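PDB 6FC6: nuclear fusion protein BIK1 from Saccharomyces cerevisiae, which binds microtubules and kinesin and is required for nuclear fusion, chromosome disjunction and nuclear segregation during mitosis, its CAP-Gly domain here holding a peptide from Bim1. Local coordinates for residues M3-C12 / R21-P29; A38-N49 / F59-I70. One frame throughout, in Å; residues are numbered along the deposited sequence.

Contact 1 (M3-C12 / R21-P29); sequences MDRYQRKIGC and RGQLKYVGP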
loop_
_atom_site.group_PDB
_atom_site.type_symbol
_atom_site.label_atom_id
_atom_site.label_comp_id
_atom_site.label_asym_id
_atom_site.label_seq_id
_atom_site.Cartn_x
_atom_site.Cartn_y
_atom_site.Cartn_z
ATOM N N MET A 3 -2.689 0.432 -14.104
ATOM C CA MET A 3 -2.961 0.686 -12.672
ATOM C C MET A 3 -4.387 1.076 -12.371
ATOM O O MET A 3 -4.757 1.089 -11.191
ATOM C CB MET A 3 -2.081 1.837 -12.110
ATOM C CG MET A 3 -0.617 1.619 -12.090
ATOM S SD MET A 3 -0.217 0.110 -11.259
ATOM C CE MET A 3 -0.199 -1.097 -12.611
ATOM N N ASP A 4 -5.181 1.437 -13.396
ATOM C CA ASP A 4 -6.524 1.939 -13.146
ATOM C C ASP A 4 -7.410 0.988 -12.342
ATOM O O ASP A 4 -8.160 1.438 -11.447
ATOM C CB ASP A 4 -7.268 2.225 -14.461
ATOM C CG ASP A 4 -6.588 3.305 -15.334
ATOM O OD1 ASP A 4 -5.511 3.872 -14.986
ATOM O OD2 ASP A 4 -7.177 3.552 -16.397
ATOM N N ARG A 5 -7.347 -0.308 -12.641
ATOM C CA ARG A 5 -8.267 -1.268 -11.931
ATOM C C ARG A 5 -7.934 -1.322 -10.399
ATOM O O ARG A 5 -8.817 -1.431 -9.565
ATOM C CB ARG A 5 -8.216 -2.644 -12.544
ATOM C CG ARG A 5 -6.872 -3.353 -12.476
ATOM C CD ARG A 5 -6.926 -4.832 -12.829
ATOM N NE ARG A 5 -7.366 -5.036 -14.181
ATOM C CZ ARG A 5 -8.588 -5.422 -14.532
ATOM N NH1 ARG A 5 -9.521 -5.713 -13.618
ATOM N NH2 ARG A 5 -8.862 -5.540 -15.809
ATOM N N TYR A 6 -6.657 -1.171 -10.086
ATOM C CA TYR A 6 -6.218 -1.124 -8.692
ATOM C C TYR A 6 -6.503 0.222 -8.022
ATOM O O TYR A 6 -6.891 0.292 -6.826
ATOM C CB TYR A 6 -4.729 -1.430 -8.629
ATOM C CG TYR A 6 -4.371 -2.669 -9.322
ATOM C CD1 TYR A 6 -4.878 -3.887 -8.864
ATOM C CD2 TYR A 6 -3.660 -2.658 -10.499
ATOM C CE1 TYR A 6 -4.624 -5.080 -9.519
ATOM C CE2 TYR A 6 -3.398 -3.855 -11.174
ATOM C CZ TYR A 6 -3.888 -5.043 -10.683
ATOM O OH TYR A 6 -3.645 -6.222 -11.363
ATOM N N GLN A 7 -6.341 1.292 -8.780
ATOM C CA GLN A 7 -6.684 2.651 -8.286
ATOM C C GLN A 7 -8.131 2.836 -7.926
ATOM O O GLN A 7 -8.456 3.519 -6.943
ATOM C CB GLN A 7 -6.193 3.724 -9.243
ATOM C CG GLN A 7 -4.719 3.918 -9.009
ATOM C CD GLN A 7 -4.054 4.708 -10.084
ATOM O OE1 GLN A 7 -4.685 5.068 -11.051
ATOM N NE2 GLN A 7 -2.747 4.959 -9.929
ATOM N N ARG A 8 -8.997 2.139 -8.634
ATOM C CA ARG A 8 -10.418 2.166 -8.306
ATOM C C ARG A 8 -10.753 1.535 -6.999
ATOM O O ARG A 8 -11.856 1.682 -6.539
ATOM C CB ARG A 8 -11.261 1.461 -9.413
ATOM C CG ARG A 8 -11.318 2.265 -10.709
ATOM C CD ARG A 8 -12.385 1.695 -11.669
ATOM N NE ARG A 8 -11.919 0.486 -12.376
ATOM C CZ ARG A 8 -11.231 0.491 -13.535
ATOM N NH1 ARG A 8 -10.884 -0.644 -14.099
ATOM N NH2 ARG A 8 -10.880 1.618 -14.147
ATOM N N LYS A 9 -9.833 0.776 -6.415
ATOM C CA LYS A 9 -10.096 0.098 -5.164
ATOM C C LYS A 9 -9.471 0.781 -3.962
ATOM O O LYS A 9 -9.508 0.207 -2.857
ATOM C CB LYS A 9 -9.564 -1.342 -5.261
ATOM C CG LYS A 9 -10.228 -2.191 -6.344
ATOM C CD LYS A 9 -11.632 -2.554 -5.946
ATOM C CE LYS A 9 -12.234 -3.507 -6.955
ATOM N NZ LYS A 9 -11.704 -4.889 -6.834
ATOM N N ILE A 10 -8.896 1.980 -4.153
ATOM C CA ILE A 10 -8.353 2.733 -3.046
ATOM C C ILE A 10 -9.418 2.983 -1.997
ATOM O O ILE A 10 -10.502 3.464 -2.294
ATOM C CB ILE A 10 -7.604 4.003 -3.523
ATOM C CG1 ILE A 10 -6.202 3.576 -3.969
ATOM C CG2 ILE A 10 -7.538 5.042 -2.416
ATOM C CD1 ILE A 10 -5.490 4.538 -4.792
ATOM N N GLY A 11 -9.091 2.693 -0.750
ATOM C CA GLY A 11 -10.074 2.779 0.362
ATOM C C GLY A 11 -10.619 1.413 0.780
ATOM O O GLY A 11 -11.091 1.266 1.878
ATOM N N CYS A 12 -10.469 0.399 -0.055
ATOM C CA CYS A 12 -10.783 -0.961 0.339
ATOM C C CYS A 12 -9.788 -1.604 1.271
ATOM O O CYS A 12 -8.685 -1.151 1.410
ATOM C CB CYS A 12 -10.952 -1.895 -0.878
ATOM S SG CYS A 12 -9.374 -2.554 -1.575
ATOM N N ARG A 21 -4.913 -7.411 8.056
ATOM C CA ARG A 21 -5.822 -6.566 7.315
ATOM C C ARG A 21 -5.150 -5.200 7.066
ATOM O O ARG A 21 -4.591 -4.617 7.972
ATOM C CB ARG A 21 -7.075 -6.410 8.103
ATOM C CG ARG A 21 -8.229 -5.730 7.405
ATOM C CD ARG A 21 -9.440 -5.801 8.345
ATOM N NE ARG A 21 -10.722 -5.608 7.676
ATOM C CZ ARG A 21 -11.579 -4.609 7.905
ATOM N NH1 ARG A 21 -11.321 -3.655 8.802
ATOM N NH2 ARG A 21 -12.726 -4.562 7.209
ATOM N N GLY A 22 -5.180 -4.724 5.823
ATOM C CA GLY A 22 -4.693 -3.386 5.520
ATOM C C GLY A 22 -5.621 -2.618 4.589
ATOM O O GLY A 22 -6.262 -3.223 3.736
ATOM N N GLN A 23 -5.698 -1.305 4.771
ATOM C CA GLN A 23 -6.474 -0.473 3.879
ATOM C C GLN A 23 -5.565 0.026 2.722
ATOM O O GLN A 23 -4.513 0.599 2.951
ATOM C CB GLN A 23 -7.080 0.703 4.617
ATOM C CG GLN A 23 -8.129 1.420 3.781
ATOM C CD GLN A 23 -8.724 2.619 4.457
ATOM O OE1 GLN A 23 -8.119 3.187 5.305
ATOM N NE2 GLN A 23 -9.933 2.978 4.079
ATOM N N LEU A 24 -6.009 -0.180 1.492
ATOM C CA LEU A 24 -5.264 0.278 0.323
ATOM C C LEU A 24 -5.393 1.821 0.216
ATOM O O LEU A 24 -6.483 2.356 0.117
ATOM C CB LEU A 24 -5.786 -0.398 -0.917
ATOM C CG LEU A 24 -5.081 0.071 -2.224
ATOM C CD1 LEU A 24 -3.650 -0.436 -2.206
ATOM C CD2 LEU A 24 -5.814 -0.455 -3.474
ATOM N N LYS A 25 -4.275 2.505 0.232
ATOM C CA LYS A 25 -4.292 3.968 0.170
ATOM C C LYS A 25 -3.595 4.621 -1.040
ATOM O O LYS A 25 -3.746 5.820 -1.244
ATOM C CB LYS A 25 -3.778 4.550 1.482
ATOM C CG LYS A 25 -4.591 3.959 2.622
ATOM C CD LYS A 25 -4.657 4.802 3.838
ATOM C CE LYS A 25 -5.889 5.638 3.809
ATOM N NZ LYS A 25 -5.766 6.574 4.925
ATOM N N TYR A 26 -2.778 3.861 -1.746
ATOM C CA TYR A 26 -1.991 4.415 -2.839
ATOM C C TYR A 26 -1.635 3.306 -3.764
ATOM O O TYR A 26 -1.338 2.170 -3.286
ATOM C CB TYR A 26 -0.681 5.043 -2.315
ATOM C CG TYR A 26 0.239 5.493 -3.409
ATOM C CD1 TYR A 26 -0.012 6.675 -4.156
ATOM C CD2 TYR A 26 1.331 4.777 -3.716
ATOM C CE1 TYR A 26 0.840 7.050 -5.160
ATOM C CE2 TYR A 26 2.190 5.180 -4.733
ATOM C CZ TYR A 26 1.924 6.320 -5.438
ATOM O OH TYR A 26 2.850 6.680 -6.441
ATOM N N VAL A 27 -1.648 3.591 -5.077
ATOM C CA VAL A 27 -1.115 2.657 -6.019
ATOM C C VAL A 27 -0.258 3.414 -7.021
ATOM O O VAL A 27 -0.723 4.321 -7.651
ATOM C CB VAL A 27 -2.275 1.893 -6.745
ATOM C CG1 VAL A 27 -1.655 1.017 -7.823
ATOM C CG2 VAL A 27 -3.034 1.016 -5.766
ATOM N N GLY A 28 0.983 3.022 -7.187
ATOM C CA GLY A 28 1.832 3.708 -8.124
ATOM C C GLY A 28 3.282 3.504 -7.898
ATOM O O GLY A 28 3.673 2.714 -7.088
ATOM N N PRO A 29 4.123 4.239 -8.652
ATOM C CA PRO A 29 5.540 4.183 -8.444
ATOM C C PRO A 29 5.948 4.937 -7.144
ATOM O O PRO A 29 5.177 5.761 -6.646
ATOM C CB PRO A 29 6.081 4.948 -9.647
ATOM C CG PRO A 29 4.979 5.896 -10.030
ATOM C CD PRO A 29 3.715 5.344 -9.545
#

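Contact 2 (A38-N49 / F59-I70); sequences AGVDLLANIGKN and FQTEYPQSGLFI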
loop_
_atom_site.group_PDB
_atom_site.type_symbol
_atom_site.label_atom_id
_atom_site.label_comp_id
_atom_site.label_asym_id
_atom_site.label_seq_id
_atom_site.Cartn_x
_atom_site.Cartn_y
_atom_site.Cartn_z
ATOM N N ALA A 38 1.796 -0.911 -3.881
ATOM C CA ALA A 38 0.578 -0.589 -3.160
ATOM C C ALA A 38 1.033 0.026 -1.851
ATOM O O ALA A 38 1.864 -0.560 -1.165
ATOM C CB ALA A 38 -0.191 -1.846 -2.896
ATOM N N GLY A 39 0.494 1.168 -1.490
ATOM C CA GLY A 39 0.687 1.744 -0.192
ATOM C C GLY A 39 -0.536 1.377 0.628
ATOM O O GLY A 39 -1.681 1.677 0.233
ATOM N N VAL A 40 -0.291 0.723 1.762
ATOM C CA VAL A 40 -1.359 0.300 2.638
ATOM C C VAL A 40 -1.188 0.811 4.047
ATOM O O VAL A 40 -0.092 1.004 4.511
ATOM C CB VAL A 40 -1.517 -1.242 2.681
ATOM C CG1 VAL A 40 -1.610 -1.864 1.318
ATOM C CG2 VAL A 40 -0.373 -1.900 3.396
ATOM N N ASP A 41 -2.287 0.993 4.748
ATOM C CA ASP A 41 -2.229 1.372 6.114
ATOM C C ASP A 41 -2.646 0.093 6.916
ATOM O O ASP A 41 -3.787 -0.374 6.795
ATOM C CB ASP A 41 -3.207 2.478 6.378
ATOM C CG ASP A 41 -3.113 3.010 7.838
ATOM O OD1 ASP A 41 -2.518 2.337 8.673
ATOM O OD2 ASP A 41 -3.644 4.124 8.137
ATOM N N LEU A 42 -1.745 -0.430 7.721
ATOM C CA LEU A 42 -2.048 -1.680 8.492
ATOM C C LEU A 42 -2.770 -1.417 9.832
ATOM O O LEU A 42 -3.047 -2.344 10.552
ATOM C CB LEU A 42 -0.781 -2.442 8.732
ATOM C CG LEU A 42 -0.038 -2.822 7.474
ATOM C CD1 LEU A 42 1.367 -3.253 7.729
ATOM C CD2 LEU A 42 -0.770 -3.925 6.732
ATOM N N LEU A 43 -3.058 -0.166 10.153
ATOM C CA LEU A 43 -3.826 0.234 11.333
ATOM C C LEU A 43 -3.260 -0.244 12.667
ATOM O O LEU A 43 -3.987 -0.386 13.643
ATOM C CB LEU A 43 -5.269 -0.273 11.189
ATOM C CG LEU A 43 -5.944 0.060 9.848
ATOM C CD1 LEU A 43 -7.332 -0.558 9.771
ATOM C CD2 LEU A 43 -6.035 1.558 9.692
ATOM N N ALA A 44 -1.951 -0.447 12.668
ATOM C CA ALA A 44 -1.126 -0.755 13.770
ATOM C C ALA A 44 0.313 -0.534 13.327
ATOM O O ALA A 44 0.630 -0.528 12.119
ATOM C CB ALA A 44 -1.326 -2.211 14.204
ATOM N N ASN A 45 1.210 -0.393 14.308
ATOM C CA ASN A 45 2.594 -0.137 14.002
ATOM C C ASN A 45 3.412 -1.338 13.576
ATOM O O ASN A 45 4.510 -1.536 14.092
ATOM C CB ASN A 45 3.257 0.573 15.154
ATOM C CG ASN A 45 2.733 1.961 15.350
ATOM O OD1 ASN A 45 2.656 2.766 14.387
ATOM N ND2 ASN A 45 2.441 2.296 16.574
ATOM N N ILE A 46 2.863 -2.134 12.665
ATOM C CA ILE A 46 3.544 -3.293 12.092
ATOM C C ILE A 46 3.992 -3.029 10.652
ATOM O O ILE A 46 4.457 -3.951 9.952
ATOM C CB ILE A 46 2.666 -4.543 12.158
ATOM C CG1 ILE A 46 1.285 -4.278 11.543
ATOM C CG2 ILE A 46 2.490 -4.936 13.645
ATOM C CD1 ILE A 46 0.495 -5.521 11.248
ATOM N N GLY A 47 3.880 -1.785 10.227
ATOM C CA GLY A 47 4.439 -1.324 8.956
ATOM C C GLY A 47 5.789 -0.702 9.143
ATOM O O GLY A 47 6.476 -1.018 10.064
ATOM N N LYS A 48 6.189 0.178 8.259
ATOM C CA LYS A 48 7.501 0.783 8.253
ATOM C C LYS A 48 7.518 2.273 8.192
ATOM O O LYS A 48 8.596 2.848 8.329
ATOM C CB LYS A 48 8.310 0.244 7.048
ATOM C CG LYS A 48 8.673 -1.205 7.264
ATOM C CD LYS A 48 9.616 -1.747 6.215
ATOM C CE LYS A 48 10.035 -3.190 6.547
ATOM N NZ LYS A 48 10.848 -3.680 5.385
ATOM N N ASN A 49 6.380 2.942 7.925
ATOM C CA ASN A 49 6.412 4.368 7.657
ATOM C C ASN A 49 5.092 5.014 7.954
ATOM O O ASN A 49 4.116 4.349 8.270
ATOM C CB ASN A 49 6.823 4.603 6.137
ATOM C CG ASN A 49 5.776 4.058 5.160
ATOM O OD1 ASN A 49 4.579 4.389 5.241
ATOM N ND2 ASN A 49 6.201 3.165 4.292
ATOM N N PHE A 59 0.601 8.861 1.090
ATOM C CA PHE A 59 -0.710 8.694 1.683
ATOM C C PHE A 59 -0.684 8.958 3.188
ATOM O O PHE A 59 0.344 9.120 3.783
ATOM C CB PHE A 59 -1.230 7.279 1.441
ATOM C CG PHE A 59 -0.312 6.186 1.985
ATOM C CD1 PHE A 59 0.707 5.682 1.212
ATOM C CD2 PHE A 59 -0.609 5.566 3.144
ATOM C CE1 PHE A 59 1.488 4.654 1.630
ATOM C CE2 PHE A 59 0.175 4.520 3.601
ATOM C CZ PHE A 59 1.237 4.052 2.849
ATOM N N GLN A 60 -1.845 8.915 3.763
ATOM C CA GLN A 60 -2.021 9.165 5.176
ATOM C C GLN A 60 -2.118 7.829 5.964
ATOM O O GLN A 60 -2.808 6.895 5.536
ATOM C CB GLN A 60 -3.331 9.929 5.377
ATOM C CG GLN A 60 -3.531 10.389 6.798
ATOM C CD GLN A 60 -4.716 11.296 6.919
ATOM O OE1 GLN A 60 -5.609 11.296 6.082
ATOM N NE2 GLN A 60 -4.717 12.113 7.958
ATOM N N THR A 61 -1.449 7.797 7.099
ATOM C CA THR A 61 -1.554 6.597 7.972
ATOM C C THR A 61 -2.156 7.042 9.325
ATOM O O THR A 61 -1.956 8.193 9.765
ATOM C CB THR A 61 -0.200 5.921 8.209
ATOM O OG1 THR A 61 0.625 6.811 8.955
ATOM C CG2 THR A 61 0.443 5.588 6.947
ATOM N N GLU A 62 -2.816 6.122 9.965
ATOM C CA GLU A 62 -3.394 6.349 11.279
ATOM C C GLU A 62 -2.317 6.514 12.359
ATOM O O GLU A 62 -2.448 7.340 13.236
ATOM C CB GLU A 62 -4.303 5.153 11.603
ATOM C CG GLU A 62 -5.394 5.437 12.637
ATOM C CD GLU A 62 -6.307 6.618 12.179
ATOM O OE1 GLU A 62 -6.558 6.730 10.954
ATOM O OE2 GLU A 62 -6.670 7.485 12.999
ATOM N N TYR A 63 -1.258 5.736 12.262
ATOM C CA TYR A 63 -0.158 5.716 13.206
ATOM C C TYR A 63 1.210 5.884 12.562
ATOM O O TYR A 63 1.331 5.725 11.359
ATOM C CB TYR A 63 -0.182 4.411 14.060
ATOM C CG TYR A 63 -1.551 4.170 14.690
ATOM C CD1 TYR A 63 -2.009 4.996 15.733
ATOM C CD2 TYR A 63 -2.379 3.177 14.197
ATOM C CE1 TYR A 63 -3.234 4.786 16.329
ATOM C CE2 TYR A 63 -3.652 2.940 14.753
ATOM C CZ TYR A 63 -4.070 3.765 15.796
ATOM O OH TYR A 63 -5.276 3.574 16.317
ATOM N N PRO A 64 2.221 6.254 13.352
ATOM C CA PRO A 64 3.522 6.641 12.752
ATOM C C PRO A 64 4.226 5.577 11.985
ATOM O O PRO A 64 4.975 5.912 11.086
ATOM C CB PRO A 64 4.385 7.086 13.951
ATOM C CG PRO A 64 3.362 7.503 15.010
ATOM C CD PRO A 64 2.227 6.480 14.822
ATOM N N GLN A 65 3.979 4.309 12.298
ATOM C CA GLN A 65 4.532 3.210 11.541
ATOM C C GLN A 65 3.539 2.242 10.998
ATOM O O GLN A 65 3.871 1.048 10.818
ATOM C CB GLN A 65 5.647 2.477 12.365
ATOM C CG GLN A 65 6.975 3.278 12.407
ATOM C CD GLN A 65 7.046 4.290 13.550
ATOM O OE1 GLN A 65 7.514 5.452 13.400
ATOM N NE2 GLN A 65 6.613 3.859 14.719
ATOM N N SER A 66 2.315 2.679 10.708
ATOM C CA SER A 66 1.336 1.758 10.183
ATOM C C SER A 66 1.316 1.684 8.673
ATOM O O SER A 66 0.566 0.893 8.104
ATOM C CB SER A 66 -0.079 2.074 10.704
ATOM O OG SER A 66 -0.541 3.323 10.254
ATOM N N GLY A 67 2.118 2.508 8.024
ATOM C CA GLY A 67 2.125 2.491 6.565
ATOM C C GLY A 67 3.171 1.551 6.019
ATOM O O GLY A 67 4.217 1.336 6.656
ATOM N N LEU A 68 2.868 0.944 4.869
ATOM C CA LEU A 68 3.833 0.031 4.212
ATOM C C LEU A 68 3.674 0.061 2.679
ATOM O O LEU A 68 2.538 0.118 2.175
ATOM C CB LEU A 68 3.567 -1.377 4.696
ATOM C CG LEU A 68 4.543 -2.466 4.266
ATOM C CD1 LEU A 68 5.904 -2.232 4.969
ATOM C CD2 LEU A 68 3.979 -3.831 4.607
ATOM N N PHE A 69 4.791 0.109 1.964
ATOM C CA PHE A 69 4.808 -0.002 0.514
ATOM C C PHE A 69 5.061 -1.456 0.187
ATOM O O PHE A 69 6.067 -1.978 0.625
ATOM C CB PHE A 69 5.870 0.850 -0.156
ATOM C CG PHE A 69 5.593 2.304 -0.060
ATOM C CD1 PHE A 69 4.609 2.892 -0.872
ATOM C CD2 PHE A 69 6.275 3.114 0.847
ATOM C CE1 PHE A 69 4.308 4.236 -0.783
ATOM C CE2 PHE A 69 5.958 4.464 0.950
ATOM C CZ PHE A 69 4.973 5.036 0.117
ATOM N N ILE A 70 4.192 -2.094 -0.596
ATOM C CA ILE A 70 4.351 -3.490 -0.992
ATOM C C ILE A 70 4.382 -3.546 -2.508
ATOM O O ILE A 70 3.585 -2.878 -3.135
ATOM C CB ILE A 70 3.188 -4.334 -0.543
ATOM C CG1 ILE A 70 3.005 -4.211 0.973
ATOM C CG2 ILE A 70 3.452 -5.827 -0.926
ATOM C CD1 ILE A 70 1.718 -4.843 1.492
#

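Contact 1 (M3-C12 / R21-P29)
With CG turned away from its own carbonyl carbon (chi1 -79°) and the rest of the chain extended, Gln7 reaches from the short helix 4-7 to the backbone of Val27, while Gln23, its CG opposite the backbone N (chi1 -168°), stretches the other way from strand 20-28 to Gly11. The pair is a worked example of how two amides can fasten a short helix and the turn that follows it along a strand. Gln7 NE2 donates to Val27 O at 3.1 Å; Val27 O lies in the amide plane of Gln7, while NE2 stands tilted from the plane of the carbonyl. Gln23 NE2 meets Gly11 O at 3.0 Å and comes in almost from the flank, with a C=O...N angle of 116°. Beside the Gln23 bond the backbones join directly: Gly11 N donates to Leu24 O and Leu24 N to Cys12 O, each at 2.8 Å, where the type II turn from Lys9 to Cys12 runs beside the strand. Apolar side chains fill in the rest. Val27 CG1 takes Met3 SD at 3.8 Å and, on the same methyl, Tyr6 CB. The side chain of Ile10 crosses that of Leu24 at about a right angle, CG1 to CG 4.1 Å, and Leu24 CD2 rests against the backbone carbonyl of Tyr6, 3.6 Å from Tyr6 O. Leu24 and Tyr6 also reach Ile79 of helix 72-81, so the N-terminal helix, the strand and the C-terminal helix pack together on one side of the CAP-Gly domain. With all four hydrogen bonds between uncharged groups, the attachment rests on directional amide bonding and apolar packing, and should depend little on ionisation.

Contact 2 (A38-N49 / F59-I70)
Two donors grip Asp41 OD1 from opposite faces of its carboxylate: Ser66 OG at 2.7 Å, and Leu43 N, which closes an Asx turn. The other oxygen, OD2, takes Glu62 N at 2.8 Å on its syn side, so three bonds fix the group's rotation. This carboxylate pins the loops at one end of the antiparallel pair 38-41 and 67-70 in the CAP-Gly sheet, illustrating how a single buried acid can organise irregular chain. Within that pair Ala38 with Ile70 and Val40 with Leu68 are hydrogen-bonded pairs, each bonded in both directions. Asp41 CG lies opposite the backbone N (chi1 -176°), which carries the carboxylate across to Ser66 and Glu62. Ser66 OG in turn accepts from Tyr63 N, and Asn45 OD1 takes Gln65 N at 2.9 Å. Farther on, Lys48 and Asn49 form a classic beta bulge opposite Gly67, both donating to Gly67 O. Leu68 CD1 packs on Lys48 CG at 3.7 Å, while the amine of Lys48 and the amide nitrogen of Asn49 each bond the backbone of the bound peptide; Asn49 OD1 accepts from Gly51 N. The peptide also meets the Phe69 ring. Phe59 CE1 lies 3.5 Å from Gly39 CA, and its ring edge faces Phe69 CE1.

In the fold
Contact 1 and contact 2 lie on opposite sides of the domain's centre, their own centres about 13 Å apart. Both are partly buried, but contact 2 is more of the core, with 11 of 24 touching residues buried against 3 of 13, although its loop end is exposed. They meet through the sheet, where strands 20-28 and 37-41 are neighbours: Lys25 and Tyr26 form a classic beta bulge facing Gly39, which bonds to both. Contact 1 fastens an N-terminal helix and turn to a strand with side-chain amides and aliphatic groups. Contact 2 combines regular strand pairing with a buried carboxylate and turn-rich loops. It also contributes Lys48, Asn49 and Phe69 to the site of the Bim1 peptide.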